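Local coordinates for protein 4'-phospho-dehydrooxetanocin synthase (Bacillus megaterium, PDB 5UL3) that catalyses the cobalamin-dependent radical S-adenosylmethionine ring contraction of dAMP to an oxetane aldehyde in the biosynthesis of oxetanocin A, at residues I431-E436 with I467-G472; D362-G367 with A397-S402; E30-C35 with R49-G54; N58-V63 with K149-K154. All coordinates share one frame; numbering follows the deposited sequence. Where two conformers were deposited one is given.

Contact 1: I431-E436 with I467-G472; sequences IFIGVE and INLRIG. With EDO (1,2-ethanediol), chain X; EDO (1,2-ethanediol), chain F.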
loop_
_atom_site.group_PDB
_atom_site.type_symbol
_atom_site.label_atom_id
_atom_site.label_comp_id
_atom_site.label_asym_id
_atom_site.label_seq_id
_atom_site.Cartn_x
_atom_site.Cartn_y
_atom_site.Cartn_z
ATOM N N ILE A 431 -12.702 -3.947 2.400
ATOM C CA ILE A 431 -12.566 -2.567 1.926
ATOM C C ILE A 431 -12.244 -1.668 3.117
ATOM O O ILE A 431 -12.850 -1.797 4.199
ATOM C CB ILE A 431 -13.845 -2.098 1.186
ATOM C CG1 ILE A 431 -13.913 -2.566 -0.276
ATOM C CG2 ILE A 431 -13.942 -0.578 1.147
ATOM C CD1 ILE A 431 -13.052 -3.745 -0.678
ATOM N N PHE A 432 -11.275 -0.757 2.928
ATOM C CA PHE A 432 -10.856 0.187 3.960
ATOM C C PHE A 432 -11.528 1.524 3.667
ATOM O O PHE A 432 -11.380 2.048 2.564
ATOM C CB PHE A 432 -9.332 0.366 3.950
ATOM C CG PHE A 432 -8.822 1.361 4.948
ATOM C CD1 PHE A 432 -8.688 2.709 4.607
ATOM C CD2 PHE A 432 -8.446 0.965 6.221
ATOM C CE1 PHE A 432 -8.221 3.632 5.534
ATOM C CE2 PHE A 432 -7.977 1.881 7.152
ATOM C CZ PHE A 432 -7.860 3.216 6.809
ATOM N N ILE A 433 -12.242 2.081 4.644
ATOM C CA ILE A 433 -12.868 3.401 4.483
ATOM C C ILE A 433 -12.174 4.351 5.448
ATOM O O ILE A 433 -12.148 4.101 6.660
ATOM C CB ILE A 433 -14.377 3.381 4.753
ATOM C CG1 ILE A 433 -15.086 2.313 3.926
ATOM C CG2 ILE A 433 -14.981 4.810 4.500
ATOM C CD1 ILE A 433 -15.252 2.651 2.484
ATOM N N GLY A 434 -11.592 5.421 4.914
ATOM C CA GLY A 434 -10.909 6.402 5.739
ATOM C C GLY A 434 -11.849 7.322 6.498
ATOM O O GLY A 434 -11.887 8.530 6.246
ATOM N N VAL A 435 -12.619 6.750 7.430
ATOM C CA VAL A 435 -13.525 7.539 8.278
ATOM C C VAL A 435 -12.742 8.574 9.085
ATOM O O VAL A 435 -13.043 9.778 9.050
ATOM C CB VAL A 435 -14.331 6.597 9.197
ATOM C CG1 VAL A 435 -15.043 7.359 10.287
ATOM C CG2 VAL A 435 -15.332 5.773 8.379
ATOM N N GLU A 436 -11.768 8.102 9.866
ATOM C CA GLU A 436 -10.787 8.853 10.655
ATOM C C GLU A 436 -11.371 9.525 11.902
ATOM O O GLU A 436 -10.668 9.673 12.906
ATOM C CB GLU A 436 -10.054 9.903 9.786
ATOM C CG GLU A 436 -9.289 9.351 8.546
ATOM C CD GLU A 436 -8.575 8.017 8.753
ATOM O OE1 GLU A 436 -8.440 7.254 7.767
ATOM O OE2 GLU A 436 -8.127 7.709 9.870
ATOM N N ILE A 467 -19.964 -6.456 1.784
ATOM C CA ILE A 467 -18.540 -6.160 1.774
ATOM C C ILE A 467 -18.070 -6.084 3.218
ATOM O O ILE A 467 -18.783 -5.580 4.088
ATOM C CB ILE A 467 -18.286 -4.849 0.992
ATOM C CG1 ILE A 467 -18.577 -5.075 -0.489
ATOM C CG2 ILE A 467 -16.870 -4.342 1.185
ATOM C CD1 ILE A 467 -18.736 -3.791 -1.334
ATOM N N ASN A 468 -16.806 -6.501 3.491
ATOM C CA ASN A 468 -16.256 -6.691 4.857
ATOM C C ASN A 468 -15.302 -5.554 5.275
ATOM O O ASN A 468 -14.087 -5.646 5.084
ATOM C CB ASN A 468 -15.559 -8.055 4.919
ATOM C CG ASN A 468 -14.862 -8.347 6.268
ATOM O OD1 ASN A 468 -15.030 -7.636 7.260
ATOM N ND2 ASN A 468 -14.076 -9.427 6.293
ATOM N N LEU A 469 -15.845 -4.540 5.954
ATOM C CA LEU A 469 -15.217 -3.238 6.166
ATOM C C LEU A 469 -14.149 -3.225 7.252
ATOM O O LEU A 469 -14.227 -3.957 8.242
ATOM C CB LEU A 469 -16.281 -2.223 6.595
ATOM C CG LEU A 469 -17.363 -1.973 5.602
ATOM C CD1 LEU A 469 -18.480 -1.154 6.276
ATOM C CD2 LEU A 469 -16.671 -1.167 4.527
ATOM N N ARG A 470 -13.187 -2.313 7.073
ATOM C CA ARG A 470 -12.255 -1.830 8.090
ATOM C C ARG A 470 -12.282 -0.313 7.989
ATOM O O ARG A 470 -12.426 0.214 6.888
ATOM C CB ARG A 470 -10.797 -2.282 7.843
ATOM C CG ARG A 470 -10.327 -3.554 8.485
ATOM C CD ARG A 470 -8.792 -3.547 8.615
ATOM N NE ARG A 470 -8.135 -2.750 7.572
ATOM C CZ ARG A 470 -7.916 -3.175 6.326
ATOM N NH1 ARG A 470 -8.314 -4.385 5.958
ATOM N NH2 ARG A 470 -7.305 -2.394 5.448
ATOM N N ILE A 471 -12.130 0.401 9.102
ATOM C CA ILE A 471 -12.071 1.868 9.031
ATOM C C ILE A 471 -10.818 2.380 9.734
ATOM O O ILE A 471 -10.395 1.836 10.756
ATOM C CB ILE A 471 -13.337 2.551 9.607
ATOM C CG1 ILE A 471 -13.453 2.373 11.139
ATOM C CG2 ILE A 471 -14.585 2.074 8.865
ATOM C CD1 ILE A 471 -14.574 3.206 11.765
ATOM N N GLY A 472 -10.205 3.425 9.173
ATOM C CA GLY A 472 -9.212 4.163 9.923
ATOM C C GLY A 472 -9.890 5.082 10.927
ATOM O O GLY A 472 -10.981 5.600 10.693
HETATM C C1 EDO X . -4.987 6.164 9.400
HETATM O O1 EDO X . -6.223 6.119 10.138
HETATM C C2 EDO X . -5.133 6.976 8.111
HETATM O O2 EDO X . -6.073 6.358 7.212
HETATM C C1 EDO F . -19.217 -6.237 9.042
HETATM O O1 EDO F . -20.328 -5.458 9.514
HETATM C C2 EDO F . -18.337 -5.456 8.059
HETATM O O2 EDO F . -17.004 -6.012 8.083
#

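Contact 2: D362-G367 with A397-S402; sequences DEEFIG and AARADS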
loop_
_atom_site.group_PDB
_atom_site.type_symbol
_atom_site.label_atom_id
_atom_site.label_comp_id
_atom_site.label_asym_id
_atom_site.label_seq_id
_atom_site.Cartn_x
_atom_site.Cartn_y
_atom_site.Cartn_z
ATOM N N ASP A 362 -4.210 1.254 -4.917
ATOM C CA ASP A 362 -4.732 2.611 -5.157
ATOM C C ASP A 362 -4.985 3.364 -3.855
ATOM O O ASP A 362 -5.622 2.847 -2.930
ATOM C CB ASP A 362 -6.053 2.552 -5.933
ATOM C CG ASP A 362 -5.971 1.754 -7.199
ATOM O OD1 ASP A 362 -5.320 0.681 -7.222
ATOM O OD2 ASP A 362 -6.629 2.161 -8.166
ATOM N N GLU A 363 -4.523 4.617 -3.802
ATOM C CA GLU A 363 -5.023 5.531 -2.779
ATOM C C GLU A 363 -6.520 5.744 -2.932
ATOM O O GLU A 363 -7.243 5.884 -1.935
ATOM C CB GLU A 363 -4.289 6.873 -2.871
ATOM C CG GLU A 363 -2.856 6.830 -2.368
ATOM C CD GLU A 363 -2.237 8.211 -2.346
ATOM O OE1 GLU A 363 -2.227 8.847 -3.424
ATOM O OE2 GLU A 363 -1.823 8.666 -1.249
ATOM N N GLU A 364 -6.995 5.796 -4.172
ATOM C CA GLU A 364 -8.373 6.162 -4.513
ATOM C C GLU A 364 -8.792 5.276 -5.682
ATOM O O GLU A 364 -8.590 5.626 -6.853
ATOM C CB GLU A 364 -8.483 7.648 -4.866
ATOM C CG GLU A 364 -9.878 8.070 -5.293
ATOM C CD GLU A 364 -9.983 9.554 -5.627
ATOM O OE1 GLU A 364 -8.947 10.203 -5.905
ATOM O OE2 GLU A 364 -11.121 10.068 -5.600
ATOM N N PHE A 365 -9.416 4.140 -5.360
ATOM C CA PHE A 365 -9.808 3.194 -6.400
ATOM C C PHE A 365 -10.912 3.765 -7.289
ATOM O O PHE A 365 -10.888 3.580 -8.511
ATOM C CB PHE A 365 -10.255 1.880 -5.750
ATOM C CG PHE A 365 -10.658 0.818 -6.733
ATOM C CD1 PHE A 365 -9.715 0.240 -7.579
ATOM C CD2 PHE A 365 -11.969 0.366 -6.791
ATOM C CE1 PHE A 365 -10.090 -0.758 -8.474
ATOM C CE2 PHE A 365 -12.351 -0.647 -7.683
ATOM C CZ PHE A 365 -11.410 -1.198 -8.535
ATOM N N ILE A 366 -11.873 4.488 -6.705
ATOM C CA ILE A 366 -13.044 4.914 -7.478
ATOM C C ILE A 366 -12.760 6.192 -8.262
ATOM O O ILE A 366 -13.021 6.270 -9.472
ATOM C CB ILE A 366 -14.255 5.085 -6.546
ATOM C CG1 ILE A 366 -14.566 3.753 -5.865
ATOM C CG2 ILE A 366 -15.461 5.574 -7.326
ATOM C CD1 ILE A 366 -15.463 3.913 -4.699
ATOM N N GLY A 367 -12.228 7.206 -7.604
ATOM C CA GLY A 367 -11.767 8.374 -8.336
ATOM C C GLY A 367 -12.873 9.356 -8.704
ATOM O O GLY A 367 -14.032 9.270 -8.266
ATOM N N ALA A 397 -9.205 0.750 -0.979
ATOM C CA ALA A 397 -9.527 1.804 -0.026
ATOM C C ALA A 397 -10.416 2.856 -0.684
ATOM O O ALA A 397 -10.363 3.060 -1.898
ATOM C CB ALA A 397 -8.263 2.483 0.502
ATOM N N ALA A 398 -11.227 3.524 0.132
ATOM C CA ALA A 398 -12.130 4.548 -0.401
ATOM C C ALA A 398 -12.488 5.544 0.688
ATOM O O ALA A 398 -12.493 5.206 1.876
ATOM C CB ALA A 398 -13.414 3.924 -0.961
ATOM N N ARG A 399 -12.814 6.778 0.268
ATOM C CA ARG A 399 -13.355 7.769 1.189
ATOM C C ARG A 399 -14.831 7.500 1.450
ATOM O O ARG A 399 -15.544 6.972 0.592
ATOM C CB ARG A 399 -13.240 9.202 0.629
ATOM C CG ARG A 399 -11.990 9.539 -0.118
ATOM C CD ARG A 399 -11.917 11.065 -0.409
ATOM N NE ARG A 399 -13.071 11.615 -1.114
ATOM C CZ ARG A 399 -13.153 11.719 -2.437
ATOM N NH1 ARG A 399 -14.234 12.244 -3.001
ATOM N NH2 ARG A 399 -12.155 11.292 -3.204
ATOM N N ALA A 400 -15.299 7.930 2.622
ATOM C CA ALA A 400 -16.722 7.795 2.926
ATOM C C ALA A 400 -17.585 8.478 1.873
ATOM O O ALA A 400 -18.644 7.953 1.503
ATOM C CB ALA A 400 -17.039 8.352 4.307
ATOM N N ASP A 401 -17.152 9.644 1.363
ATOM C CA ASP A 401 -17.973 10.333 0.369
ATOM C C ASP A 401 -17.844 9.744 -1.031
ATOM O O ASP A 401 -18.485 10.245 -1.964
ATOM C CB ASP A 401 -17.671 11.844 0.355
ATOM C CG ASP A 401 -16.182 12.167 0.278
ATOM O OD1 ASP A 401 -15.396 11.662 1.107
ATOM O OD2 ASP A 401 -15.811 12.987 -0.582
ATOM N N SER A 402 -17.027 8.705 -1.217
ATOM C CA SER A 402 -17.135 7.908 -2.429
ATOM C C SER A 402 -18.294 6.926 -2.357
ATOM O O SER A 402 -18.601 6.278 -3.361
ATOM C CB SER A 402 -15.837 7.137 -2.704
ATOM O OG SER A 402 -14.747 8.007 -2.933
HETATM O O HOH W 1 -6.166 0.417 -1.968
HETATM O O HOH W 2 -8.303 2.494 -3.193
HETATM O O HOH W 3 -13.083 8.295 -4.855
HETATM O O HOH W 4 -11.748 4.599 -3.765
#

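Contact 3: E30-C35 with R49-G54; sequences EIEKRC and RILVSG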
loop_
_atom_site.group_PDB
_atom_site.type_symbol
_atom_site.label_atom_id
_atom_site.label_comp_id
_atom_site.label_asym_id
_atom_site.label_seq_id
_atom_site.Cartn_x
_atom_site.Cartn_y
_atom_site.Cartn_z
ATOM N N GLU A 30 16.133 -16.210 -18.074
ATOM C CA GLU A 30 15.570 -17.544 -18.279
ATOM C C GLU A 30 14.786 -17.616 -19.584
ATOM O O GLU A 30 14.840 -18.627 -20.298
ATOM C CB GLU A 30 14.689 -17.930 -17.088
ATOM C CG GLU A 30 13.791 -19.158 -17.320
ATOM C CD GLU A 30 14.565 -20.468 -17.508
ATOM O OE1 GLU A 30 15.647 -20.633 -16.895
ATOM O OE2 GLU A 30 14.082 -21.336 -18.272
ATOM N N ILE A 31 14.054 -16.552 -19.921
ATOM C CA ILE A 31 13.442 -16.472 -21.244
ATOM C C ILE A 31 14.513 -16.553 -22.322
ATOM O O ILE A 31 14.357 -17.266 -23.324
ATOM C CB ILE A 31 12.610 -15.178 -21.370
ATOM C CG1 ILE A 31 11.436 -15.187 -20.380
ATOM C CG2 ILE A 31 12.134 -14.965 -22.821
ATOM C CD1 ILE A 31 10.244 -16.016 -20.818
ATOM N N GLU A 32 15.623 -15.837 -22.130
ATOM C CA GLU A 32 16.674 -15.841 -23.146
ATOM C C GLU A 32 17.281 -17.234 -23.291
ATOM O O GLU A 32 17.552 -17.687 -24.412
ATOM C CB GLU A 32 17.749 -14.794 -22.815
ATOM C CG GLU A 32 17.431 -13.401 -23.408
ATOM C CD GLU A 32 18.272 -12.263 -22.846
ATOM O OE1 GLU A 32 19.074 -12.527 -21.925
ATOM O OE2 GLU A 32 18.119 -11.098 -23.327
ATOM N N LYS A 33 17.467 -17.939 -22.170
ATOM C CA LYS A 33 17.963 -19.313 -22.214
ATOM C C LYS A 33 17.091 -20.178 -23.106
ATOM O O LYS A 33 17.593 -20.904 -23.973
ATOM C CB LYS A 33 18.023 -19.903 -20.801
ATOM C CG LYS A 33 18.568 -21.343 -20.762
ATOM C CD LYS A 33 18.158 -22.105 -19.503
ATOM C CE LYS A 33 19.150 -21.927 -18.362
ATOM N NZ LYS A 33 18.743 -22.692 -17.141
ATOM N N ARG A 34 15.774 -20.114 -22.911
ATOM C CA ARG A 34 14.880 -20.920 -23.732
ATOM C C ARG A 34 14.868 -20.456 -25.181
ATOM O O ARG A 34 14.587 -21.258 -26.080
ATOM C CB ARG A 34 13.472 -20.906 -23.151
ATOM C CG ARG A 34 13.395 -21.598 -21.807
ATOM C CD ARG A 34 12.165 -21.187 -21.022
ATOM N NE ARG A 34 12.201 -21.703 -19.653
ATOM C CZ ARG A 34 11.285 -22.514 -19.137
ATOM N NH1 ARG A 34 10.250 -22.903 -19.874
ATOM N NH2 ARG A 34 11.402 -22.927 -17.882
ATOM N N CYS A 35 15.163 -19.174 -25.431
ATOM C CA CYS A 35 15.254 -18.708 -26.812
ATOM C C CYS A 35 16.519 -19.230 -27.489
ATOM O O CYS A 35 16.490 -19.595 -28.672
ATOM C CB CYS A 35 15.207 -17.180 -26.869
ATOM S SG CYS A 35 13.576 -16.465 -26.519
ATOM N N ARG A 49 24.628 -13.179 -31.117
ATOM C CA ARG A 49 24.048 -12.935 -29.803
ATOM C C ARG A 49 22.556 -12.679 -29.951
ATOM O O ARG A 49 22.051 -12.433 -31.050
ATOM C CB ARG A 49 24.750 -11.775 -29.078
ATOM C CG ARG A 49 24.563 -10.407 -29.699
ATOM C CD ARG A 49 25.345 -9.354 -28.914
ATOM N NE ARG A 49 24.729 -8.029 -28.977
ATOM C CZ ARG A 49 23.866 -7.553 -28.078
ATOM N NH1 ARG A 49 23.364 -6.331 -28.223
ATOM N NH2 ARG A 49 23.500 -8.290 -27.033
ATOM N N ILE A 50 21.843 -12.794 -28.829
ATOM C CA ILE A 50 20.414 -12.526 -28.799
ATOM C C ILE A 50 20.125 -11.555 -27.663
ATOM O O ILE A 50 20.900 -11.413 -26.716
ATOM C CB ILE A 50 19.550 -13.796 -28.635
ATOM C CG1 ILE A 50 19.820 -14.467 -27.294
ATOM C CG2 ILE A 50 19.776 -14.767 -29.782
ATOM C CD1 ILE A 50 18.622 -15.214 -26.776
ATOM N N LEU A 51 18.982 -10.886 -27.787
ATOM C CA LEU A 51 18.473 -9.935 -26.806
ATOM C C LEU A 51 16.967 -10.130 -26.737
ATOM O O LEU A 51 16.306 -10.182 -27.780
ATOM C CB LEU A 51 18.810 -8.491 -27.221
ATOM C CG LEU A 51 18.090 -7.357 -26.473
ATOM C CD1 LEU A 51 18.495 -7.337 -25.026
ATOM C CD2 LEU A 51 18.367 -6.017 -27.132
ATOM N N VAL A 52 16.415 -10.234 -25.526
ATOM C CA VAL A 52 14.971 -10.201 -25.327
ATOM C C VAL A 52 14.646 -8.885 -24.621
ATOM O O VAL A 52 15.315 -8.518 -23.646
ATOM C CB VAL A 52 14.460 -11.400 -24.510
ATOM C CG1 VAL A 52 12.969 -11.230 -24.190
ATOM C CG2 VAL A 52 14.669 -12.692 -25.300
ATOM N N SER A 53 13.642 -8.185 -25.119
ATOM C CA SER A 53 13.140 -6.989 -24.430
ATOM C C SER A 53 11.633 -6.962 -24.623
ATOM O O SER A 53 11.045 -7.905 -25.160
ATOM C CB SER A 53 13.833 -5.724 -24.960
ATOM O OG SER A 53 13.491 -4.595 -24.149
ATOM N N GLY A 54 10.990 -5.857 -24.224
ATOM C CA GLY A 54 9.538 -5.829 -24.216
ATOM C C GLY A 54 9.034 -6.640 -23.026
ATOM O O GLY A 54 9.810 -7.153 -22.232
#

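Contact 4: N58-V63 with K149-K154; sequences NTTLYV and KEQLAK. With EDO (1,2-ethanediol), chain N.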
loop_
_atom_site.group_PDB
_atom_site.type_symbol
_atom_site.label_atom_id
_atom_site.label_comp_id
_atom_site.label_asym_id
_atom_site.label_seq_id
_atom_site.Cartn_x
_atom_site.Cartn_y
_atom_site.Cartn_z
ATOM N N ASN A 58 4.108 -7.642 -25.792
ATOM C CA ASN A 58 4.976 -7.003 -26.774
ATOM C C ASN A 58 6.401 -7.520 -26.663
ATOM O O ASN A 58 7.323 -6.922 -27.238
ATOM C CB ASN A 58 4.930 -5.463 -26.626
ATOM C CG ASN A 58 5.292 -4.998 -25.231
ATOM O OD1 ASN A 58 6.467 -4.956 -24.856
ATOM N ND2 ASN A 58 4.275 -4.616 -24.455
ATOM N N THR A 59 6.603 -8.629 -25.951
ATOM C CA THR A 59 7.933 -9.187 -25.802
ATOM C C THR A 59 8.530 -9.487 -27.176
ATOM O O THR A 59 7.849 -9.986 -28.075
ATOM C CB THR A 59 7.876 -10.462 -24.955
ATOM O OG1 THR A 59 7.127 -10.193 -23.752
ATOM C CG2 THR A 59 9.279 -10.887 -24.560
ATOM N N THR A 60 9.802 -9.153 -27.326
ATOM C CA THR A 60 10.482 -9.113 -28.617
ATOM C C THR A 60 11.830 -9.801 -28.494
ATOM O O THR A 60 12.555 -9.569 -27.529
ATOM C CB THR A 60 10.710 -7.658 -29.087
ATOM O OG1 THR A 60 9.470 -6.962 -29.108
ATOM C CG2 THR A 60 11.313 -7.640 -30.499
ATOM N N LEU A 61 12.179 -10.627 -29.487
ATOM C CA LEU A 61 13.494 -11.247 -29.570
ATOM C C LEU A 61 14.270 -10.664 -30.748
ATOM O O LEU A 61 13.740 -10.580 -31.861
ATOM C CB LEU A 61 13.361 -12.765 -29.732
ATOM C CG LEU A 61 14.652 -13.525 -30.001
ATOM C CD1 LEU A 61 15.598 -13.433 -28.818
ATOM C CD2 LEU A 61 14.335 -14.980 -30.331
ATOM N N TYR A 62 15.501 -10.239 -30.489
ATOM C CA TYR A 62 16.450 -9.865 -31.530
ATOM C C TYR A 62 17.487 -10.972 -31.645
ATOM O O TYR A 62 18.096 -11.362 -30.645
ATOM C CB TYR A 62 17.136 -8.533 -31.217
ATOM C CG TYR A 62 16.156 -7.419 -30.974
ATOM C CD1 TYR A 62 15.585 -7.225 -29.716
ATOM C CD2 TYR A 62 15.794 -6.561 -32.003
ATOM C CE1 TYR A 62 14.661 -6.190 -29.507
ATOM C CE2 TYR A 62 14.888 -5.536 -31.799
ATOM C CZ TYR A 62 14.329 -5.355 -30.556
ATOM O OH TYR A 62 13.424 -4.334 -30.389
ATOM N N VAL A 63 17.672 -11.484 -32.850
ATOM C CA VAL A 63 18.739 -12.434 -33.136
ATOM C C VAL A 63 19.753 -11.690 -33.991
ATOM O O VAL A 63 19.459 -11.327 -35.134
ATOM C CB VAL A 63 18.221 -13.690 -33.849
ATOM C CG1 VAL A 63 19.333 -14.745 -33.920
ATOM C CG2 VAL A 63 17.002 -14.237 -33.122
ATOM N N LYS A 149 8.992 -2.355 -21.517
ATOM C CA LYS A 149 8.051 -2.116 -22.603
ATOM C C LYS A 149 8.582 -1.063 -23.567
ATOM O O LYS A 149 8.433 -1.203 -24.784
ATOM C CB LYS A 149 6.684 -1.696 -22.064
ATOM C CG LYS A 149 5.665 -1.424 -23.180
ATOM C CD LYS A 149 4.265 -1.103 -22.607
ATOM C CE LYS A 149 3.215 -0.983 -23.740
ATOM N NZ LYS A 149 1.846 -1.424 -23.284
ATOM N N GLU A 150 9.237 -0.028 -23.051
ATOM C CA GLU A 150 9.886 0.957 -23.913
ATOM C C GLU A 150 11.198 0.448 -24.517
ATOM O O GLU A 150 11.792 1.140 -25.357
ATOM C CB GLU A 150 10.142 2.236 -23.123
ATOM C CG GLU A 150 8.868 2.983 -22.747
ATOM C CD GLU A 150 8.215 3.675 -23.938
ATOM O OE1 GLU A 150 8.902 3.948 -24.951
ATOM O OE2 GLU A 150 6.999 3.940 -23.850
ATOM N N GLN A 151 11.636 -0.738 -24.111
ATOM C CA GLN A 151 12.888 -1.357 -24.530
ATOM C C GLN A 151 14.059 -0.404 -24.335
ATOM O O GLN A 151 14.899 -0.214 -25.215
ATOM C CB GLN A 151 12.792 -1.874 -25.970
ATOM C CG GLN A 151 11.544 -2.739 -26.186
ATOM C CD GLN A 151 11.598 -3.614 -27.437
ATOM O OE1 GLN A 151 12.653 -3.798 -28.036
ATOM N NE2 GLN A 151 10.446 -4.134 -27.843
ATOM N N LEU A 152 14.116 0.195 -23.142
ATOM C CA LEU A 152 15.148 1.163 -22.804
ATOM C C LEU A 152 16.331 0.552 -22.063
ATOM O O LEU A 152 17.427 1.119 -22.110
ATOM C CB LEU A 152 14.551 2.299 -21.956
ATOM C CG LEU A 152 13.540 3.206 -22.676
ATOM C CD1 LEU A 152 12.872 4.136 -21.671
ATOM C CD2 LEU A 152 14.189 4.013 -23.796
ATOM N N ALA A 153 16.145 -0.581 -21.391
ATOM C CA ALA A 153 17.201 -1.137 -20.553
ATOM C C ALA A 153 16.883 -2.592 -20.271
ATOM O O ALA A 153 15.729 -3.016 -20.321
ATOM C CB ALA A 153 17.346 -0.387 -19.221
ATOM N N LYS A 154 17.936 -3.350 -19.991
ATOM C CA LYS A 154 17.799 -4.613 -19.284
ATOM C C LYS A 154 17.676 -4.299 -17.798
ATOM O O LYS A 154 18.496 -3.564 -17.252
ATOM C CB LYS A 154 19.007 -5.501 -19.557
ATOM C CG LYS A 154 19.097 -5.903 -21.043
ATOM C CD LYS A 154 20.020 -7.101 -21.227
ATOM C CE LYS A 154 20.925 -6.916 -22.436
ATOM N NZ LYS A 154 22.002 -7.954 -22.492
HETATM C C1 EDO N . 5.357 6.581 -25.793
HETATM O O1 EDO N . 4.921 5.456 -25.026
HETATM C C2 EDO N . 6.087 6.061 -27.024
HETATM O O2 EDO N . 6.941 4.966 -26.655
HETATM O O HOH W 5 8.034 -3.413 -26.396
#

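Contact 1: I431-E436 with I467-G472
Ile433 and Arg470 are joined through the backbone where strand 432-436 runs parallel to strand 470-473, the last two strands of the partial triose phosphate isomerase barrel, their short axes 31° apart. Arg470 N donates to Ile431 O (2.9 Å) and Arg470 O accepts from Ile433 N, almost head-on to the carbonyl. Gly472 N then donates to Ile433 O, and Gly472 O accepts from Glu436 N at 2.8 Å, the donor well above the carbonyl plane, past the inverse gamma turn centred on Gly434.

On one face of the sheet the Phe432 ring, its CG anti to the backbone N (chi1 178°), extends along the neighbouring strand until CZ lies 3.3 Å from Gly472 N. The Arg470 side chain crosses Phe432 at about a right angle, NH2 being 3.6 Å from CD2 and the two planes 37° apart.

The other face is aliphatic: Ile433 CG1 meets Leu469 CD2 at 3.9 Å, Val435 CG2 meets Ile471 CG2 at 3.8 Å, and helix 452-464 packs against Leu469 and Ile471.

Both carboxylate oxygens of Glu436 accept from one ethanediol, OE1 from its O2 at 2.6 Å. Glu436 is a binding residue for S-adenosylmethionine, and the bond from its backbone N to Gly472 O ties this residue to the neighbouring barrel strand.

Contact 2: D362-G367 with A397-S402
Glu364 OE2 is gripped from the other segment by Arg399 NH2 at 2.9 Å, a salt bridge whose hydrogen bond is weak (123° at the hydrogen), and by water 3, which donates at 2.7 Å. Glu364 reaches there fully stretched, CG anti to the backbone N (chi1 177°), and its carboxylate plane stands 73° from the guanidinium. OE1 is held in turn by the backbone N of Asp314.

Arg399, bent midway along its chain, turns its other side to Asp401: NE and NH1 both donate to OD2, NH1 at 3.0 Å. Asp401 OD2 lies in the guanidinium plane, yet the two nitrogens approach it from one face of the carboxylate. Ser402 OG sits over the centre of the guanidinium and 2.6 Å from water 3, which also accepts from Gly367 N.

Further along, water replaces direct backbone bonding. Water 4 links Ile366 N to Ala397 O, donating to the latter at 2.8 Å, and water 2 lies between Asp362 O and Ala397 O. The apolar share is small: Ile366 CD1 rests 3.8 Å from Ser402 CB, with Trp420 of helix 410-426 beside it.

The loop after strand 357-360 thus joins the end of strand 393-398 through water, and the turn that follows it through charge and water. Arg399 lines the iron-sulfur cluster pocket while Glu363 binds cobalamin through OE2; the carboxylates flanking Arg399 probably fix its guanidinium and partly offset its charge.

Contact 3: E30-C35 with R49-G54
Helix 28-39 lies across the outermost strand 49-53 of the four-stranded antiparallel sheet near the N-terminus, the short axes 8.5 Å apart at closest approach and 135° apart in direction. In this helix-on-sheet packing Ile31, Glu32 and Cys35 face Ile50 and Val52, alternate residues of the strand.

Val52 carries much of the apolar contact. Its two methyls are shared out: CG1 meets Ile31 CG2 at 4.1 Å, the two side chains crossing at about a right angle, while CG2 lies against Glu32 CG and Cys35 SG. The Glu32 and Val52 side chains run antiparallel alongside each other, and the aliphatic part of the acid comes as close as 3.4 Å between CG and Val52 CG2.

Ile50 places CG1 between its own backbone N and carbonyl carbon (chi1 64°), which sends CD1 to the helix, 3.6 Å from Glu32 O and 3.9 Å from Cys35 CB. Behind, Phe21 of helix 7-21 packs on both Ile31 and Cys35, whereas strand 60-64 pairs with strand 49-53 in the sheet.

The one hydrogen bond between the segments runs from an edge strand to an acid: Val52 N donates to Glu32 OE2 at 2.9 Å, nearly straight at 163°, and Glu32 OE2 receives it on its anti lone pair.

Contact 4: N58-V63 with K149-K154
A Schellman motif ends helix 138-149, and Gln151, its positive-phi residue, reaches from the cobalamin-binding Rossmann domain to strand 60-64 of the N-terminal antiparallel sheet. Its side chain, extended beyond CG, presents both ends of the amide to that strand.

Gln151 OE1 accepts from Tyr62 OH at 2.5 Å, lying at the edge of the ring and in its plane, with the amide turned 77° against the ring. The hydroxyl oxygen is also bonded to Asn82 ND2. At the other end Gln151 NE2 makes a weak, bent bond (132°) to Thr60 OG1 at 3.2 Å, and that hydroxyl donates to Asn58 O at 2.8 Å.

Water 5 fills out the join: it accepts from Gln151 NE2 at 2.9 Å and donates both to Asn58 OD1 and to Lys149 O, near the end of the helix. Partners at both ends of the amide probably fix its flip. Asn58 and Lys149 side chains cross at about a right angle, Asn58 ND2 lying 3.7 Å from Lys149 CG while donating to Glu55 OE2.

Around this polar join, Val72 of strand 69-73 touches Thr60 and Tyr62, Leu84 of helix 83-88 packs on Tyr62 and Gln151, and Ser53 of strand 49-53 lies against Gln151.

The four contacts form two groups, met along the chain in the order 3, 4, 2, 1. Contacts 3 and 4, with centres 9 Å apart, share the N-terminal antiparallel sheet: strands 49-53 and 60-64 are neighbours, joined by probable backbone hydrogen bonds. Contact 3 packs a helix on that sheet, and contact 4 ties it to the cobalamin-binding domain. Contacts 2 and 1, whose centres are 10 Å apart, touch in the radical SAM barrel, where strands 393-398 and 432-436 are adjacent and Phe432 O lies 2.8 Å from Ala398 N. Contacts 2 and 4 have centres 35 Å apart, so the two groups are well separated, with nearest atoms of contacts 2 and 4 about 18 Å apart.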